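Local coordinates for single domain haemoglobin (Campylobacter jejuni, PDB 2WY4), which binds heme and, through its iron, ligands such as cyanide, and probably serves in oxygen binding or nitric oxide detoxification as its globin relatives do, at residues E26-M31 and K54-A59; A64-I67 and E71-R74; E92-V97 and F129-E134. All blocks are in the same frame, centred on the assembly; numbering follows the deposited sequence.

How the contacts relate
Three contacts follow one another along this all-helical globin chain, each closing before the next opens. Contact 1 joins helix 4-34 to helix 51-65 on the ligand side of the heme. Contact 2 lies at the far end of that second helix, its centre about 18 Å from that of contact 1. Contact 3, between helices 94-109 and 113-139, sits about 15 Å from contact 1 and 16 Å from contact 2, measured between centres. Contacts 1 and 3 meet where F27 and M31 pack on V97, while M73 and R74 of contact 2 reach helix 113-139. Contacts 1 and 3 thus line the cofactor, while contact 2 packs against contact 3 away from it.

Contact 1 of 3, residues E26-M31 and K54-A59. With HEM (protoporphyrin IX containing Fe), chain B; CYN (cyanide ion), chain C.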
# COMPACT_ATOMS: atom_id res chain seq x y z
N GLU A 26 4.87 -9.14 -6.11
CA GLU A 26 3.65 -9.63 -6.76
C GLU A 26 2.69 -8.48 -7.09
O GLU A 26 2.15 -8.43 -8.18
CB GLU A 26 3.00 -10.73 -5.90
CG GLU A 26 1.70 -11.30 -6.48
CD GLU A 26 1.91 -12.25 -7.62
OE1 GLU A 26 3.06 -12.61 -7.91
OE2 GLU A 26 0.90 -12.68 -8.22
N PHE A 27 2.54 -7.54 -6.17
CA PHE A 27 1.73 -6.36 -6.42
C PHE A 27 2.21 -5.61 -7.67
O PHE A 27 1.38 -5.28 -8.53
CB PHE A 27 1.78 -5.43 -5.21
CG PHE A 27 1.30 -4.03 -5.46
CD1 PHE A 27 -0.04 -3.71 -5.44
CD2 PHE A 27 2.22 -3.02 -5.69
CE1 PHE A 27 -0.42 -2.45 -5.63
CE2 PHE A 27 1.83 -1.75 -5.88
CZ PHE A 27 0.48 -1.47 -5.90
N TYR A 28 3.51 -5.32 -7.79
CA TYR A 28 3.97 -4.59 -8.96
C TYR A 28 3.83 -5.40 -10.24
O TYR A 28 3.57 -4.83 -11.28
CB TYR A 28 5.42 -4.09 -8.80
CG TYR A 28 5.51 -2.93 -7.81
CD1 TYR A 28 4.89 -1.74 -8.09
CD2 TYR A 28 6.19 -3.04 -6.61
CE1 TYR A 28 4.92 -0.70 -7.23
CE2 TYR A 28 6.23 -1.98 -5.74
CZ TYR A 28 5.57 -0.81 -6.03
OH TYR A 28 5.61 0.23 -5.13
N LYS A 29 4.04 -6.71 -10.17
CA LYS A 29 3.79 -7.57 -11.34
C LYS A 29 2.34 -7.42 -11.83
O LYS A 29 2.07 -7.18 -13.02
CB LYS A 29 4.08 -9.03 -11.00
CG LYS A 29 3.87 -10.02 -12.14
CD LYS A 29 4.11 -11.46 -11.70
CE LYS A 29 3.62 -12.47 -12.75
NZ LYS A 29 4.22 -13.84 -12.59
N ILE A 30 1.41 -7.54 -10.90
CA ILE A 30 -0.02 -7.43 -11.24
C ILE A 30 -0.33 -6.04 -11.78
O ILE A 30 -0.95 -5.89 -12.81
CB ILE A 30 -0.89 -7.75 -10.02
CG1 ILE A 30 -0.83 -9.24 -9.68
CG2 ILE A 30 -2.33 -7.33 -10.28
CD1 ILE A 30 -1.26 -9.56 -8.29
N MET A 31 0.11 -5.01 -11.08
CA MET A 31 -0.24 -3.68 -11.48
C MET A 31 0.35 -3.30 -12.82
O MET A 31 -0.34 -2.72 -13.65
CB MET A 31 0.09 -2.64 -10.44
CG MET A 31 -0.44 -1.26 -10.79
SD MET A 31 -0.37 -0.09 -9.42
CE MET A 31 1.40 0.03 -9.18
N LYS A 54 10.71 -2.93 -1.38
CA LYS A 54 10.94 -2.89 0.05
C LYS A 54 10.27 -1.65 0.67
O LYS A 54 9.67 -1.71 1.75
CB LYS A 54 12.45 -2.89 0.31
CG LYS A 54 13.11 -4.25 0.09
CD LYS A 54 14.61 -4.20 0.35
CE LYS A 54 15.38 -5.38 -0.33
NZ LYS A 54 16.85 -5.14 -0.52
N ALA A 55 10.35 -0.52 -0.04
CA ALA A 55 9.78 0.69 0.48
C ALA A 55 8.26 0.55 0.67
O ALA A 55 7.69 1.01 1.66
CB ALA A 55 10.06 1.86 -0.44
N LEU A 56 7.57 -0.04 -0.33
CA LEU A 56 6.14 -0.23 -0.23
C LEU A 56 5.81 -1.16 0.90
O LEU A 56 4.85 -0.90 1.65
CB LEU A 56 5.58 -0.74 -1.55
CG LEU A 56 4.06 -0.93 -1.54
CD1 LEU A 56 3.32 0.36 -1.17
CD2 LEU A 56 3.64 -1.49 -2.91
N ALA A 57 6.55 -2.25 1.00
CA ALA A 57 6.30 -3.20 2.07
C ALA A 57 6.42 -2.51 3.43
O ALA A 57 5.62 -2.74 4.33
CB ALA A 57 7.21 -4.39 1.99
N MET A 58 7.43 -1.68 3.58
CA MET A 58 7.64 -0.97 4.81
C MET A 58 6.55 0.04 5.11
O MET A 58 6.19 0.23 6.26
CB MET A 58 9.04 -0.32 4.78
CG MET A 58 10.22 -1.33 4.99
SD MET A 58 10.27 -1.86 6.70
CE MET A 58 11.30 -0.53 7.40
N ALA A 59 6.02 0.66 4.07
CA ALA A 59 4.89 1.56 4.26
C ALA A 59 3.62 0.80 4.67
O ALA A 59 2.82 1.33 5.46
CB ALA A 59 4.64 2.32 3.01
CHA HEM B . 6.37 5.79 -4.23
CHB HEM B . 3.71 3.98 -0.65
CHC HEM B . -0.21 4.38 -3.43
CHD HEM B . 2.58 5.58 -7.21
C1A HEM B . 6.00 5.36 -3.01
C2A HEM B . 6.84 5.17 -1.87
C3A HEM B . 6.11 4.65 -0.86
C4A HEM B . 4.77 4.49 -1.38
CMA HEM B . 6.61 4.31 0.55
CAA HEM B . 8.34 5.54 -1.82
CBA HEM B . 8.56 7.05 -1.98
CGA HEM B . 8.68 7.87 -0.74
O1A HEM B . 8.90 7.30 0.36
O2A HEM B . 8.62 9.14 -0.88
C1B HEM B . 2.42 3.90 -1.11
C2B HEM B . 1.31 3.45 -0.35
C3B HEM B . 0.21 3.57 -1.12
C4B HEM B . 0.61 4.09 -2.38
CMB HEM B . 1.39 2.87 1.05
CAB HEM B . -1.24 3.19 -0.83
CBB HEM B . -1.82 3.47 0.33
C1C HEM B . 0.16 4.79 -4.68
C2C HEM B . -0.66 5.08 -5.81
C3C HEM B . 0.13 5.38 -6.82
C4C HEM B . 1.50 5.27 -6.40
CMC HEM B . -2.20 5.09 -5.78
CAC HEM B . -0.33 5.75 -8.22
CBC HEM B . 0.06 5.00 -9.25
C1D HEM B . 3.86 5.75 -6.71
C2D HEM B . 4.95 6.11 -7.54
C3D HEM B . 6.14 6.20 -6.65
C4D HEM B . 5.64 5.88 -5.36
CMD HEM B . 4.90 6.38 -9.02
CAD HEM B . 7.58 6.51 -7.03
CBD HEM B . 8.38 5.21 -7.01
CGD HEM B . 9.73 5.31 -7.66
O1D HEM B . 10.05 4.40 -8.43
O2D HEM B . 10.45 6.29 -7.35
NA HEM B . 4.72 4.92 -2.71
NB HEM B . 1.97 4.30 -2.34
NC HEM B . 1.48 4.92 -5.07
ND HEM B . 4.29 5.60 -5.41
FE HEM B . 3.12 4.95 -3.88
C CYN C . 3.56 3.10 -4.50
N CYN C . 3.88 2.05 -4.83
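L56 pushes one methyl, CD2, into the angle between two aromatic side chains of helix 4-34, and this small apolar joint borders the ligand site of the heme. The methyl lies 3.5 Å from CD2 of F27, and the same carbon is 3.4 Å from OH of Y28; it approaches both rings obliquely. The two rings are themselves packed together, with F27 CD2 above the centre of one Y28 face and Y28 CZ at the edge of F27. In the leucine, CG anti to the backbone N (chi1 -179°) is carried out between helix 4-34 and the heme, and chi2 (57°) turns CD2 to the aromatic pair and CD1 to the porphyrin, 3.7 Å from C1B. L56 thus bridges the aromatic pair and the heme.

Y28 adds the polar element. With CG beside its backbone N (chi1 -73°), its ring reaches inward and OH donates a hydrogen bond of 2.5 Å to N of the cyanide, which meets the ring at its edge. The side chain of Q52 is hydrogen-bonded to the same OH, so two polar partners help to fix where the hydroxyl points, while F32 and F42 meet the phenol ring.

Between these two segments, close packing is confined to F27, Y28 and L56. The backbones stay well apart, the nearest CA atoms, those of F27 and L56, being 9.8 Å from each other, and K29, K54 and M58 lie on exposed flanks of their helices. A tyrosine hydrogen-bonded to the iron-bound ligand, a glutamine that holds the tyrosine hydroxyl, and a leucine beside them make up the distal heme pocket characteristic of bacterial globins related to flavohaemoglobins.

Contact 2 of 3, residues A64-I67 and E71-R74; sequences AKNI and ENMR
With CG beside the backbone N in both N66 (chi1 -64°) and N72 (chi1 -73°), each side chain leans into the gap between the segments, and the two cross at about a right angle. Their amide planes stand 78° apart. The groups do not pair amide to amide: the terminal amide of N66 lies against the CB of N72, and no hydrogen bond links the two segments. M73 brings its CB near the end of the N66 side chain, while its extended chain runs away to sulfur and methyl.

Within segment 71-74 itself a salt bridge joins R74 and E71. R74 grips the carboxylate side-on: NE bonds OE1 of E71 at 2.8 Å, nearly straight, and NH2 reaches OE2 at a longer 3.3 Å. Each oxygen offers its syn lone pair and lies in the guanidinium plane, so the two groups meet edge-on and coplanar.

N66 is the first residue beyond helix 51-65 and M73 the N-cap position of helix 74-86. The turn between them rests on helix 113-139, where F129 receives both M73 and E71; it packs on helix 4-34 through I67, and the end of helix 51-65 does so through A64.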
# COMPACT_ATOMS: atom_id res chain seq x y z
N ALA A 64 -0.13 -0.95 8.97
CA ALA A 64 -0.68 -2.05 9.79
C ALA A 64 -0.37 -1.82 11.27
O ALA A 64 -1.22 -2.02 12.13
CB ALA A 64 -0.14 -3.39 9.30
N LYS A 65 0.85 -1.39 11.57
CA LYS A 65 1.22 -1.08 12.95
C LYS A 65 0.36 0.01 13.56
O LYS A 65 0.08 -0.03 14.75
CB LYS A 65 2.68 -0.60 13.03
CG LYS A 65 3.76 -1.65 12.83
CD LYS A 65 5.16 -1.02 12.64
CE LYS A 65 5.52 -0.01 13.71
NZ LYS A 65 5.81 -0.56 15.06
N ASN A 66 -0.07 0.94 12.73
CA ASN A 66 -0.84 2.08 13.22
C ASN A 66 -2.29 2.05 12.80
O ASN A 66 -2.98 3.08 12.79
CB ASN A 66 -0.17 3.38 12.74
CG ASN A 66 1.21 3.58 13.33
OD1 ASN A 66 2.23 3.44 12.63
ND2 ASN A 66 1.24 3.86 14.62
N ILE A 67 -2.78 0.86 12.49
CA ILE A 67 -4.13 0.79 11.91
C ILE A 67 -5.26 1.35 12.81
O ILE A 67 -6.26 1.86 12.31
CB ILE A 67 -4.45 -0.62 11.45
CG1 ILE A 67 -5.69 -0.60 10.52
CG2 ILE A 67 -4.67 -1.51 12.65
CD1 ILE A 67 -5.51 0.26 9.29
N GLU A 71 -3.09 8.60 12.47
CA GLU A 71 -2.40 9.85 12.75
C GLU A 71 -0.98 9.60 13.22
O GLU A 71 -0.16 10.48 13.10
CB GLU A 71 -3.11 10.65 13.85
CG GLU A 71 -4.39 11.29 13.39
CD GLU A 71 -4.14 12.32 12.31
OE1 GLU A 71 -3.02 12.89 12.24
OE2 GLU A 71 -5.07 12.56 11.50
N ASN A 72 -0.73 8.42 13.81
CA ASN A 72 0.62 8.08 14.31
C ASN A 72 1.56 7.70 13.22
O ASN A 72 2.67 7.27 13.51
CB ASN A 72 0.58 6.99 15.36
CG ASN A 72 0.05 7.50 16.67
OD1 ASN A 72 0.06 8.71 16.91
ND2 ASN A 72 -0.44 6.58 17.53
N MET A 73 1.14 7.83 11.96
CA MET A 73 2.09 7.72 10.86
C MET A 73 2.09 8.97 10.01
O MET A 73 2.64 8.97 8.91
CB MET A 73 1.89 6.48 10.00
CG MET A 73 0.63 6.47 9.20
SD MET A 73 0.54 4.95 8.22
CE MET A 73 -0.87 5.21 7.20
N ARG A 74 1.55 10.07 10.54
CA ARG A 74 1.46 11.30 9.77
C ARG A 74 2.84 11.80 9.27
O ARG A 74 3.00 12.20 8.10
CB ARG A 74 0.74 12.39 10.55
CG ARG A 74 0.60 13.71 9.77
CD ARG A 74 -0.29 14.72 10.44
NE ARG A 74 -1.67 14.35 10.23
CZ ARG A 74 -2.37 14.63 9.14
NH1 ARG A 74 -1.80 15.30 8.14
NH2 ARG A 74 -3.62 14.22 9.05

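Contact 3 of 3, residues E92-V97 and F129-E134; sequences EHYPIV and FYIDIE. With HEM (protoporphyrin IX containing Fe), chain B.
A buried helix-to-helix contact of mixed character, aromatic packing closed by a hydrogen bond, joins the start of helix 94-109 to helix 113-139 at the heme's proximal side. Y94 carries most of it, its ring clasped between protein and cofactor. I131 lays CG1 over one face in a CH-pi contact, 3.8 Å from the ring centroid and 23° off the normal; over the centre of the opposite face stands the heme methyl CMC, 3.6 Å above the plane. Y130 crosses Y94 at about a right angle, bringing its CB 3.4 Å from the hydroxyl oxygen of Y94, while its own ring runs on to the porphyrin.

The phenol of Y94 ends at E134. With CG anti to the carbonyl carbon (chi1 -72°) and the chain extended beyond it, the glutamate reaches over so that OE1 accepts a hydrogen bond of 2.6 Å from Y94 OH. OE1 is met on its syn side, 26° out of the carboxylate plane. The other oxygen, OE2, is hydrogen-bonded to ND1 of H84, the axial ligand of the iron. This tyrosine-glutamate-histidine chain probably helps to orient the imidazole of H84 and would probably lend it imidazolate character, as in flavohaemoglobins, strengthening its donation to the iron.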
# COMPACT_ATOMS: atom_id res chain seq x y z
N GLU A 92 -8.01 8.88 -7.94
CA GLU A 92 -8.54 7.80 -8.73
C GLU A 92 -7.56 6.66 -8.99
O GLU A 92 -7.95 5.64 -9.53
CB GLU A 92 -9.05 8.34 -10.08
CG GLU A 92 -10.25 9.25 -9.96
CD GLU A 92 -9.98 10.58 -9.32
OE1 GLU A 92 -8.89 11.16 -9.56
OE2 GLU A 92 -10.87 11.09 -8.58
N HIS A 93 -6.28 6.83 -8.64
CA HIS A 93 -5.34 5.71 -8.78
C HIS A 93 -5.43 4.78 -7.59
O HIS A 93 -5.07 3.65 -7.69
CB HIS A 93 -3.89 6.18 -8.85
CG HIS A 93 -3.51 6.83 -10.14
ND1 HIS A 93 -3.08 8.14 -10.20
CD2 HIS A 93 -3.43 6.35 -11.41
CE1 HIS A 93 -2.79 8.44 -11.46
NE2 HIS A 93 -2.97 7.36 -12.20
N TYR A 94 -5.91 5.28 -6.45
CA TYR A 94 -5.94 4.46 -5.25
C TYR A 94 -6.79 3.18 -5.39
O TYR A 94 -6.37 2.14 -4.86
CB TYR A 94 -6.25 5.28 -3.97
CG TYR A 94 -5.07 6.07 -3.49
CD1 TYR A 94 -4.76 7.29 -4.05
CD2 TYR A 94 -4.23 5.56 -2.51
CE1 TYR A 94 -3.65 7.99 -3.66
CE2 TYR A 94 -3.12 6.26 -2.11
CZ TYR A 94 -2.84 7.47 -2.68
OH TYR A 94 -1.74 8.17 -2.26
N PRO A 95 -7.98 3.20 -6.04
CA PRO A 95 -8.69 1.94 -6.26
C PRO A 95 -7.90 0.92 -7.14
O PRO A 95 -8.12 -0.31 -7.03
CB PRO A 95 -9.99 2.39 -6.95
CG PRO A 95 -10.16 3.79 -6.55
CD PRO A 95 -8.77 4.35 -6.52
N ILE A 96 -7.02 1.40 -8.01
CA ILE A 96 -6.20 0.51 -8.81
C ILE A 96 -5.21 -0.21 -7.91
O ILE A 96 -5.06 -1.42 -7.93
CB ILE A 96 -5.46 1.29 -9.92
CG1 ILE A 96 -6.47 1.81 -10.93
CG2 ILE A 96 -4.46 0.43 -10.57
CD1 ILE A 96 -5.87 2.78 -11.96
N VAL A 97 -4.50 0.57 -7.10
CA VAL A 97 -3.58 -0.00 -6.13
C VAL A 97 -4.28 -0.98 -5.20
O VAL A 97 -3.76 -2.06 -4.92
CB VAL A 97 -2.80 1.12 -5.37
CG1 VAL A 97 -2.12 0.58 -4.13
CG2 VAL A 97 -1.80 1.76 -6.32
N PHE A 129 -6.38 8.13 4.19
CA PHE A 129 -5.38 8.93 4.89
C PHE A 129 -4.36 9.56 3.92
O PHE A 129 -4.06 10.76 4.03
CB PHE A 129 -4.68 8.07 5.93
CG PHE A 129 -3.85 8.83 6.91
CD1 PHE A 129 -4.42 9.58 7.90
CD2 PHE A 129 -2.47 8.79 6.83
CE1 PHE A 129 -3.65 10.27 8.82
CE2 PHE A 129 -1.68 9.51 7.71
CZ PHE A 129 -2.27 10.25 8.70
N TYR A 130 -3.86 8.78 2.97
CA TYR A 130 -2.93 9.30 1.97
C TYR A 130 -3.62 10.31 1.05
O TYR A 130 -3.10 11.42 0.81
CB TYR A 130 -2.38 8.17 1.10
CG TYR A 130 -1.18 7.44 1.65
CD1 TYR A 130 -1.30 6.56 2.70
CD2 TYR A 130 0.09 7.64 1.09
CE1 TYR A 130 -0.22 5.89 3.20
CE2 TYR A 130 1.18 6.99 1.60
CZ TYR A 130 1.05 6.11 2.65
OH TYR A 130 2.19 5.51 3.12
N ILE A 131 -4.81 9.95 0.56
CA ILE A 131 -5.56 10.84 -0.35
C ILE A 131 -5.79 12.21 0.26
O ILE A 131 -5.62 13.24 -0.41
CB ILE A 131 -6.91 10.19 -0.73
CG1 ILE A 131 -6.71 8.98 -1.66
CG2 ILE A 131 -7.83 11.18 -1.43
CD1 ILE A 131 -7.93 8.06 -1.77
N ASP A 132 -6.20 12.23 1.52
CA ASP A 132 -6.54 13.51 2.16
C ASP A 132 -5.32 14.41 2.32
O ASP A 132 -5.40 15.64 2.11
CB ASP A 132 -7.23 13.32 3.52
CG ASP A 132 -8.67 12.76 3.39
OD1 ASP A 132 -9.24 12.71 2.28
OD2 ASP A 132 -9.28 12.29 4.38
N ILE A 133 -4.18 13.83 2.67
CA ILE A 133 -2.95 14.59 2.80
C ILE A 133 -2.51 15.13 1.42
O ILE A 133 -2.13 16.30 1.29
CB ILE A 133 -1.83 13.73 3.46
CG1 ILE A 133 -2.10 13.61 4.96
CG2 ILE A 133 -0.44 14.28 3.23
CD1 ILE A 133 -1.20 12.68 5.70
N GLU A 134 -2.58 14.26 0.41
CA GLU A 134 -2.22 14.63 -0.93
C GLU A 134 -3.17 15.68 -1.53
O GLU A 134 -2.73 16.59 -2.23
CB GLU A 134 -2.09 13.36 -1.79
CG GLU A 134 -0.82 12.59 -1.38
CD GLU A 134 -0.78 11.13 -1.80
OE1 GLU A 134 -1.52 10.74 -2.73
OE2 GLU A 134 0.04 10.38 -1.23
CHA HEM B . 6.37 5.79 -4.23
CHB HEM B . 3.71 3.98 -0.65
CHC HEM B . -0.21 4.38 -3.43
CHD HEM B . 2.58 5.58 -7.21
C1A HEM B . 6.00 5.36 -3.01
C2A HEM B . 6.84 5.17 -1.87
C3A HEM B . 6.11 4.65 -0.86
C4A HEM B . 4.77 4.49 -1.38
CMA HEM B . 6.61 4.31 0.55
CAA HEM B . 8.34 5.54 -1.82
CBA HEM B . 8.56 7.05 -1.98
CGA HEM B . 8.68 7.87 -0.74
O1A HEM B . 8.90 7.30 0.36
O2A HEM B . 8.62 9.14 -0.88
C1B HEM B . 2.42 3.90 -1.11
C2B HEM B . 1.31 3.45 -0.35
C3B HEM B . 0.21 3.57 -1.12
C4B HEM B . 0.61 4.09 -2.38
CMB HEM B . 1.39 2.87 1.05
CAB HEM B . -1.24 3.19 -0.83
CBB HEM B . -1.82 3.47 0.33
C1C HEM B . 0.16 4.79 -4.68
C2C HEM B . -0.66 5.08 -5.81
C3C HEM B . 0.13 5.38 -6.82
C4C HEM B . 1.50 5.27 -6.40
CMC HEM B . -2.20 5.09 -5.78
CAC HEM B . -0.33 5.75 -8.22
CBC HEM B . 0.06 5.00 -9.25
C1D HEM B . 3.86 5.75 -6.71
C2D HEM B . 4.95 6.11 -7.54
C3D HEM B . 6.14 6.20 -6.65
C4D HEM B . 5.64 5.88 -5.36
CMD HEM B . 4.90 6.38 -9.02
CAD HEM B . 7.58 6.51 -7.03
CBD HEM B . 8.38 5.21 -7.01
CGD HEM B . 9.73 5.31 -7.66
O1D HEM B . 10.05 4.40 -8.43
O2D HEM B . 10.45 6.29 -7.35
NA HEM B . 4.72 4.92 -2.71
NB HEM B . 1.97 4.30 -2.34
NC HEM B . 1.48 4.92 -5.07
ND HEM B . 4.29 5.60 -5.41
FE HEM B . 3.12 4.95 -3.88